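Local coordinates for putative bacterial transcription regulation protein (Staphylococcus aureus, PDB 3LUR) that probably senses small molecules through an effector-binding domain of the kind found in bacterial transcription activators, although its ligand and target are not established, at residues L55-P64 with A132-D140; V110-I121 with Y148-V156. One frame throughout, in Å; residues are numbered along the deposited sequence. Where two conformers were deposited one is given.

Interaction 1 (L55-P64 with A132-D140); sequences LAGILGLCIP and APFFELYQD. With EDO (1,2-ethanediol), chain I; EDO (1,2-ethanediol), chain E; EDO (1,2-ethanediol), chain H.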
# COMPACT_ATOMS: atom_id res chain seq x y z
N LEU A 55 2.79 -4.75 -10.57
CA LEU A 55 2.74 -5.34 -9.23
C LEU A 55 1.54 -6.29 -9.25
O LEU A 55 0.45 -5.92 -9.72
CB LEU A 55 2.58 -4.30 -8.14
CG LEU A 55 3.85 -3.49 -7.86
CD1 LEU A 55 3.58 -2.34 -6.96
CD2 LEU A 55 4.95 -4.42 -7.29
N ALA A 56 1.76 -7.51 -8.78
CA ALA A 56 0.72 -8.55 -8.81
C ALA A 56 -0.21 -8.43 -7.61
O ALA A 56 -0.06 -9.12 -6.61
CB ALA A 56 1.35 -9.95 -8.86
N GLY A 57 -1.17 -7.56 -7.73
CA GLY A 57 -2.14 -7.40 -6.69
C GLY A 57 -2.65 -5.98 -6.72
O GLY A 57 -2.40 -5.23 -7.68
N ILE A 58 -3.43 -5.66 -5.72
CA ILE A 58 -3.95 -4.33 -5.60
C ILE A 58 -3.26 -3.71 -4.38
O ILE A 58 -2.96 -4.41 -3.38
CB ILE A 58 -5.50 -4.33 -5.53
CG1 ILE A 58 -6.04 -2.90 -5.49
CG2 ILE A 58 -6.00 -5.17 -4.36
CD1 ILE A 58 -7.51 -2.78 -5.83
N LEU A 59 -2.96 -2.44 -4.50
CA LEU A 59 -2.23 -1.72 -3.47
C LEU A 59 -3.08 -0.89 -2.55
O LEU A 59 -4.08 -0.25 -2.96
CB LEU A 59 -1.20 -0.76 -4.10
CG LEU A 59 0.05 -1.25 -4.85
CD1 LEU A 59 -0.21 -1.80 -6.24
CD2 LEU A 59 1.05 -0.07 -4.99
N GLY A 60 -2.63 -0.87 -1.29
CA GLY A 60 -3.05 0.05 -0.29
C GLY A 60 -1.82 0.90 -0.05
O GLY A 60 -0.90 0.51 0.68
N LEU A 61 -1.77 2.04 -0.72
CA LEU A 61 -0.59 2.92 -0.65
C LEU A 61 -0.75 3.95 0.44
O LEU A 61 -1.67 4.79 0.42
CB LEU A 61 -0.37 3.62 -2.01
CG LEU A 61 0.89 4.50 -2.17
CD1 LEU A 61 2.16 3.67 -2.38
CD2 LEU A 61 0.71 5.46 -3.33
N CYS A 62 0.20 3.94 1.38
CA CYS A 62 0.24 4.87 2.46
C CYS A 62 1.12 6.04 2.08
O CYS A 62 2.28 5.85 1.73
CB CYS A 62 0.77 4.16 3.70
SG CYS A 62 -0.33 2.78 4.20
N ILE A 63 0.53 7.23 2.12
CA ILE A 63 1.17 8.44 1.66
C ILE A 63 1.28 9.41 2.84
O ILE A 63 0.34 10.14 3.15
CB ILE A 63 0.39 9.09 0.46
CG1 ILE A 63 0.24 8.09 -0.68
CG2 ILE A 63 1.12 10.39 -0.07
CD1 ILE A 63 -0.69 8.53 -1.81
N PRO A 64 2.42 9.38 3.53
CA PRO A 64 2.58 10.40 4.59
C PRO A 64 2.49 11.77 3.96
O PRO A 64 3.12 12.01 2.91
CB PRO A 64 3.98 10.15 5.14
CG PRO A 64 4.33 8.73 4.73
CD PRO A 64 3.59 8.49 3.42
N ALA A 132 9.07 8.19 1.86
CA ALA A 132 8.39 8.09 0.61
C ALA A 132 7.20 7.21 0.90
O ALA A 132 7.12 6.58 1.98
CB ALA A 132 9.28 7.42 -0.44
N PRO A 133 6.30 7.11 -0.08
CA PRO A 133 5.15 6.24 0.16
C PRO A 133 5.53 4.78 0.38
O PRO A 133 6.54 4.32 -0.14
CB PRO A 133 4.31 6.44 -1.10
CG PRO A 133 4.67 7.78 -1.60
CD PRO A 133 6.15 7.88 -1.33
N PHE A 134 4.73 4.08 1.17
CA PHE A 134 4.93 2.67 1.42
C PHE A 134 3.59 1.98 1.19
O PHE A 134 2.56 2.63 1.24
CB PHE A 134 5.49 2.42 2.83
CG PHE A 134 4.66 3.00 3.95
CD1 PHE A 134 4.82 4.34 4.33
CD2 PHE A 134 3.77 2.19 4.66
CE1 PHE A 134 4.07 4.88 5.39
CE2 PHE A 134 3.01 2.73 5.73
CZ PHE A 134 3.16 4.08 6.08
N PHE A 135 3.59 0.69 0.92
CA PHE A 135 2.33 0.05 0.57
C PHE A 135 2.13 -1.37 1.03
O PHE A 135 3.08 -2.11 1.26
CB PHE A 135 2.07 0.18 -0.96
CG PHE A 135 3.13 -0.46 -1.84
CD1 PHE A 135 4.22 0.28 -2.27
CD2 PHE A 135 2.98 -1.77 -2.30
CE1 PHE A 135 5.16 -0.28 -3.11
CE2 PHE A 135 3.91 -2.34 -3.15
CZ PHE A 135 5.02 -1.60 -3.55
N GLU A 136 0.85 -1.72 1.13
CA GLU A 136 0.39 -3.07 1.33
C GLU A 136 0.05 -3.57 -0.06
O GLU A 136 -0.56 -2.84 -0.84
CB GLU A 136 -0.89 -3.04 2.19
CG GLU A 136 -0.70 -2.36 3.52
CD GLU A 136 -1.96 -1.71 4.06
OE1 GLU A 136 -3.08 -1.90 3.53
OE2 GLU A 136 -1.83 -0.98 5.04
N LEU A 137 0.40 -4.79 -0.37
CA LEU A 137 0.08 -5.35 -1.67
C LEU A 137 -0.74 -6.61 -1.44
O LEU A 137 -0.28 -7.57 -0.77
CB LEU A 137 1.34 -5.62 -2.48
CG LEU A 137 1.16 -6.20 -3.89
CD1 LEU A 137 0.44 -5.17 -4.81
CD2 LEU A 137 2.49 -6.67 -4.50
N TYR A 138 -1.94 -6.61 -2.03
CA TYR A 138 -2.93 -7.70 -1.86
C TYR A 138 -3.15 -8.55 -3.11
O TYR A 138 -3.71 -8.10 -4.09
CB TYR A 138 -4.27 -7.10 -1.44
CG TYR A 138 -4.23 -6.34 -0.13
CD1 TYR A 138 -4.34 -7.01 1.07
CD2 TYR A 138 -4.09 -4.97 -0.10
CE1 TYR A 138 -4.31 -6.33 2.26
CE2 TYR A 138 -4.05 -4.28 1.07
CZ TYR A 138 -4.14 -4.97 2.26
OH TYR A 138 -4.08 -4.27 3.44
N GLN A 139 -2.68 -9.79 -3.05
CA GLN A 139 -2.93 -10.78 -4.06
C GLN A 139 -4.35 -11.26 -3.90
O GLN A 139 -5.00 -11.01 -2.85
CB GLN A 139 -1.98 -11.97 -3.86
CG GLN A 139 -2.17 -12.69 -2.51
CD GLN A 139 -1.21 -13.83 -2.31
OE1 GLN A 139 -1.07 -14.68 -3.16
NE2 GLN A 139 -0.51 -13.83 -1.17
N ASP A 140 -4.85 -11.95 -4.93
CA ASP A 140 -6.15 -12.53 -4.84
C ASP A 140 -6.04 -13.70 -3.86
O ASP A 140 -4.96 -14.30 -3.69
CB ASP A 140 -6.62 -13.01 -6.21
CG ASP A 140 -8.11 -13.22 -6.27
OD1 ASP A 140 -8.83 -12.83 -5.32
OD2 ASP A 140 -8.57 -13.73 -7.30
C1 EDO I . 1.59 -10.03 -3.31
O1 EDO I . 1.33 -11.27 -2.68
C2 EDO I . 2.24 -10.29 -4.65
O2 EDO I . 1.31 -10.90 -5.52
C1 EDO E . -1.86 -12.29 -7.43
O1 EDO E . -3.23 -12.64 -7.16
C2 EDO E . -1.09 -13.55 -7.79
O2 EDO E . -0.99 -14.46 -6.67
C1 EDO H . -6.55 -9.55 -7.09
O1 EDO H . -6.08 -8.68 -6.05
C2 EDO H . -5.35 -10.09 -7.89
O2 EDO H . -4.77 -9.06 -8.70
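The ring of F134 lies with one face against C62, whose CB sits 3.5 Å from the centroid of the F134 ring and only 19° off its normal, a CH-pi contact; C62 SG comes in obliquely from the same residue as a sulfur-aromatic partner. At the edge of the F134 ring stand P64 CG, near its plane, and A132 O, in it. F135, on the other face of the sheet, takes L59 CD2 over one face, 3.9 Å from the ring centroid, while L55 CD1 and L61 CD1 approach it obliquely. The Y138 ring has I58 O and G60 N at its edge. These are neighbours across an antiparallel ladder within the closed six-stranded barrel of this effector-binding domain. F134 places CG between backbone N and carbonyl carbon (chi1 55°), which brings its ring back over the cross-strand partner. Six backbone bonds join I58, G60 and C62 to Y138, E136 and F134 in hydrogen-bonded pairs, and the L59–L137 and L61–F135 pairs between them are non-hydrogen-bonded. L137 turns CD1 to meet L59 CD1 at 3.7 Å, alongside the backbone of G57. L61 and P133 lie side by side, with L61 CD1 3.7 Å from P133 CB. Beyond the two strands, W153 stacks on F135 and H118 meets F134 with planes nearly perpendicular. G60 carries no side chain, and the carboxylate of E136 passes over that position. E136 OE1 is gripped twice, by Y72 OH and by Y138 OH, the latter at 2.6 Å from E136 OE1 and 49° out of the carboxylate plane.

Interaction 2 (V110-I121 with Y148-V156); sequences VQQKMEEVHHYI and YITEIWMPV. With EDO (1,2-ethanediol), chain G.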
# COMPACT_ATOMS: atom_id res chain seq x y z
N VAL A 110 -2.79 -7.17 9.03
CA VAL A 110 -2.00 -6.19 8.29
C VAL A 110 -1.65 -4.99 9.17
O VAL A 110 -0.51 -4.53 9.18
CB VAL A 110 -2.72 -5.72 7.05
CG1 VAL A 110 -1.82 -4.73 6.26
CG2 VAL A 110 -3.09 -6.91 6.18
N GLN A 111 -2.62 -4.52 9.93
CA GLN A 111 -2.34 -3.39 10.80
C GLN A 111 -1.42 -3.80 11.94
O GLN A 111 -0.51 -3.02 12.29
CB GLN A 111 -3.63 -2.72 11.23
CG GLN A 111 -4.36 -2.15 10.00
CD GLN A 111 -5.57 -1.30 10.34
OE1 GLN A 111 -5.97 -1.21 11.50
NE2 GLN A 111 -6.14 -0.66 9.32
N GLN A 112 -1.56 -5.02 12.47
CA GLN A 112 -0.63 -5.51 13.50
C GLN A 112 0.77 -5.57 12.94
O GLN A 112 1.73 -5.10 13.58
CB GLN A 112 -1.01 -6.91 13.98
CG GLN A 112 -0.21 -7.41 15.24
CD GLN A 112 1.18 -8.05 14.96
OE1 GLN A 112 1.56 -8.39 13.80
NE2 GLN A 112 1.92 -8.27 16.05
N LYS A 113 0.91 -6.13 11.75
CA LYS A 113 2.23 -6.25 11.15
C LYS A 113 2.81 -4.90 10.81
O LYS A 113 4.01 -4.69 10.95
CB LYS A 113 2.19 -7.12 9.90
CG LYS A 113 3.58 -7.44 9.32
CD LYS A 113 4.40 -8.34 10.25
CE LYS A 113 5.74 -8.66 9.63
NZ LYS A 113 6.38 -9.83 10.22
N MSE A 114 1.97 -3.98 10.36
CA MSE A 114 2.44 -2.66 9.99
C MSE A 114 3.00 -1.97 11.25
O MSE A 114 4.06 -1.33 11.20
CB MSE A 114 1.32 -1.84 9.34
CG MSE A 114 1.79 -0.47 8.90
SE MSE A 114 3.15 -0.59 7.48
CE MSE A 114 1.95 -0.93 6.02
N GLU A 115 2.33 -2.12 12.37
CA GLU A 115 2.84 -1.57 13.62
C GLU A 115 4.21 -2.19 13.97
O GLU A 115 5.13 -1.48 14.40
CB GLU A 115 1.86 -1.80 14.74
CG GLU A 115 2.36 -1.27 16.06
N GLU A 116 4.35 -3.51 13.79
CA GLU A 116 5.63 -4.18 14.08
C GLU A 116 6.70 -3.62 13.14
O GLU A 116 7.82 -3.34 13.57
CB GLU A 116 5.55 -5.69 13.86
CG GLU A 116 4.47 -6.43 14.65
CD GLU A 116 4.72 -6.48 16.13
OE1 GLU A 116 5.63 -5.80 16.64
OE2 GLU A 116 4.02 -7.26 16.81
N VAL A 117 6.35 -3.46 11.86
CA VAL A 117 7.30 -2.92 10.86
C VAL A 117 7.77 -1.52 11.24
O VAL A 117 8.96 -1.25 11.21
CB VAL A 117 6.69 -2.90 9.45
CG1 VAL A 117 7.58 -2.11 8.53
CG2 VAL A 117 6.51 -4.29 8.95
N HIS A 118 6.85 -0.62 11.57
CA HIS A 118 7.27 0.73 12.02
C HIS A 118 8.20 0.65 13.21
O HIS A 118 9.21 1.32 13.24
CB HIS A 118 6.08 1.64 12.36
CG HIS A 118 5.29 2.09 11.16
ND1 HIS A 118 5.88 2.65 10.05
CD2 HIS A 118 3.95 2.10 10.93
CE1 HIS A 118 4.94 2.95 9.16
NE2 HIS A 118 3.76 2.62 9.67
N HIS A 119 7.88 -0.22 14.17
CA HIS A 119 8.73 -0.38 15.33
C HIS A 119 10.12 -0.88 14.94
O HIS A 119 11.14 -0.39 15.44
CB HIS A 119 8.10 -1.34 16.34
CG HIS A 119 8.99 -1.62 17.50
ND1 HIS A 119 9.42 -0.63 18.36
CD2 HIS A 119 9.55 -2.77 17.94
CE1 HIS A 119 10.20 -1.16 19.27
NE2 HIS A 119 10.31 -2.45 19.03
N TYR A 120 10.16 -1.86 14.05
CA TYR A 120 11.42 -2.44 13.58
C TYR A 120 12.29 -1.39 12.91
O TYR A 120 13.50 -1.28 13.18
CB TYR A 120 11.13 -3.62 12.64
CG TYR A 120 12.35 -4.08 11.90
CD1 TYR A 120 13.30 -4.87 12.50
CD2 TYR A 120 12.58 -3.67 10.60
CE1 TYR A 120 14.47 -5.23 11.83
CE2 TYR A 120 13.72 -4.04 9.92
CZ TYR A 120 14.66 -4.82 10.54
OH TYR A 120 15.78 -5.17 9.85
N ILE A 121 11.66 -0.58 12.09
CA ILE A 121 12.36 0.53 11.39
C ILE A 121 12.86 1.56 12.37
O ILE A 121 14.01 2.00 12.29
CB ILE A 121 11.46 1.17 10.33
CG1 ILE A 121 11.28 0.20 9.18
CG2 ILE A 121 12.03 2.56 9.82
CD1 ILE A 121 10.26 0.64 8.19
N TYR A 148 -3.92 -15.91 5.05
CA TYR A 148 -3.74 -14.99 3.94
C TYR A 148 -2.47 -14.16 4.11
O TYR A 148 -2.16 -13.69 5.21
CB TYR A 148 -4.97 -14.07 3.77
CG TYR A 148 -4.81 -13.08 2.64
CD1 TYR A 148 -5.10 -13.45 1.32
CD2 TYR A 148 -4.31 -11.81 2.87
CE1 TYR A 148 -4.92 -12.55 0.27
CE2 TYR A 148 -4.14 -10.91 1.83
CZ TYR A 148 -4.43 -11.29 0.52
OH TYR A 148 -4.23 -10.37 -0.49
N ILE A 149 -1.74 -14.00 3.02
CA ILE A 149 -0.49 -13.22 3.05
C ILE A 149 -0.60 -11.91 2.32
O ILE A 149 -0.95 -11.86 1.14
CB ILE A 149 0.69 -14.03 2.45
CG1 ILE A 149 1.00 -15.21 3.37
CG2 ILE A 149 1.96 -13.11 2.33
CD1 ILE A 149 1.92 -16.25 2.73
N THR A 150 -0.28 -10.83 3.05
CA THR A 150 -0.23 -9.48 2.52
C THR A 150 1.25 -9.07 2.54
O THR A 150 1.94 -9.31 3.54
CB THR A 150 -1.01 -8.47 3.44
OG1 THR A 150 -2.38 -8.84 3.51
CG2 THR A 150 -0.91 -7.04 2.90
N GLU A 151 1.73 -8.46 1.47
CA GLU A 151 3.08 -7.94 1.47
C GLU A 151 3.09 -6.51 1.90
O GLU A 151 2.21 -5.73 1.52
CB GLU A 151 3.74 -8.06 0.11
CG GLU A 151 4.00 -9.47 -0.31
CD GLU A 151 4.73 -9.57 -1.64
OE1 GLU A 151 4.76 -8.58 -2.40
OE2 GLU A 151 5.20 -10.68 -1.95
N ILE A 152 4.10 -6.14 2.66
CA ILE A 152 4.26 -4.75 3.10
C ILE A 152 5.61 -4.28 2.52
O ILE A 152 6.67 -4.84 2.84
CB ILE A 152 4.23 -4.61 4.63
CG1 ILE A 152 2.80 -4.81 5.15
CG2 ILE A 152 4.76 -3.21 5.07
CD1 ILE A 152 2.68 -4.93 6.68
N TRP A 153 5.56 -3.25 1.71
CA TRP A 153 6.73 -2.74 1.00
C TRP A 153 7.11 -1.41 1.59
O TRP A 153 6.39 -0.43 1.41
CB TRP A 153 6.40 -2.56 -0.47
CG TRP A 153 6.19 -3.80 -1.24
CD1 TRP A 153 5.20 -4.73 -1.08
CD2 TRP A 153 6.95 -4.22 -2.37
NE1 TRP A 153 5.33 -5.73 -2.01
CE2 TRP A 153 6.39 -5.43 -2.84
CE3 TRP A 153 8.06 -3.69 -3.03
CZ2 TRP A 153 6.91 -6.14 -3.93
CZ3 TRP A 153 8.57 -4.38 -4.14
CH2 TRP A 153 7.99 -5.59 -4.57
N MSE A 154 8.29 -1.35 2.19
CA MSE A 154 8.79 -0.16 2.84
C MSE A 154 10.04 0.32 2.10
O MSE A 154 11.02 -0.42 1.97
CB MSE A 154 9.19 -0.47 4.29
CG MSE A 154 8.13 -1.14 5.08
SE MSE A 154 6.52 -0.04 5.29
CE MSE A 154 7.22 1.44 6.26
N PRO A 155 10.01 1.57 1.62
CA PRO A 155 11.13 2.10 0.83
C PRO A 155 12.39 2.38 1.64
O PRO A 155 12.31 2.82 2.80
CB PRO A 155 10.56 3.39 0.26
CG PRO A 155 9.57 3.81 1.22
CD PRO A 155 8.94 2.58 1.77
N VAL A 156 13.53 2.04 1.07
CA VAL A 156 14.79 2.25 1.76
C VAL A 156 15.78 2.86 0.80
O VAL A 156 15.60 2.82 -0.44
CB VAL A 156 15.37 0.95 2.33
CG1 VAL A 156 14.46 0.40 3.44
CG2 VAL A 156 15.54 -0.10 1.25
C1 EDO G . 8.35 5.34 11.68
O1 EDO G . 6.93 5.15 11.69
C2 EDO G . 9.02 4.09 11.14
O2 EDO G . 8.41 3.65 9.91
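I152 and M114 cross obliquely near the middle of a helix laid over a strand, M114 CE, of a selenomethionine, ending 3.7 Å from I152 CG2. I152 stands between M114 and K113: its CG2 branch serves the first, and I152 CD1 rests 3.8 Å from K113 CG, touching the aliphatic part of the lysine and leaving NZ to lead away, to a weak hydrogen bond from K113 NZ to G1 O. One turn further along the helix V117 meets M154, also selenomethionine, tip to tip in the conformer given, V117 CG1 lying 3.6 Å from M154 CG. In that conformer M154 is bent at both chi2 and chi3 (-63° and -62°), which puts M154 SE 4.1 Å from M114 SE and turns CE back between H118 and I121. I121 crosses M154 obliquely, with I121 CD1 3.7 Å from M154 CE. The ring of H118 is also met obliquely by M154 CE, while H118 ND1 shares a hydrogen bond of 2.7 Å with O2 of an ethanediol in the ring plane. At the start of the segment V110 and T150 cross at about a right angle, V110 CG2 packing 3.4 Å from T150 OG1. With the helix and strand axes 9.9 Å apart and inclined by 31°, T150, I152 and M154, which point toward the helix, meet V110, M114, V117 and I121 in a mostly apolar row, T150 adding its hydroxyl. This is a helix packed on an antiparallel barrel sheet, as in an alpha+beta fold, here that of an effector-binding domain.

How the interactions relate
From the N terminus, strand 5-21 and two helices precede strand 58-64; strands 70-77 and 88-103 follow, and only after helix 108-124 does strand 134-138 return to pair with 58-64, so that interaction 1 closes a loop of 67 residues. Interaction 2 closes a shorter one of 26, from the helix to strand 149-156. Because 110-121 falls inside the first loop and 148-156 beyond its end, the two closures cross. They also touch: strands 134-138 and 149-156 are neighbours, with F135 O hydrogen-bonded to W153 N and Q139 O to Y148 OH. Interaction 1 joins two barrel strands, and interaction 2 fixes helix 108-124 to the next strand of the same sheet.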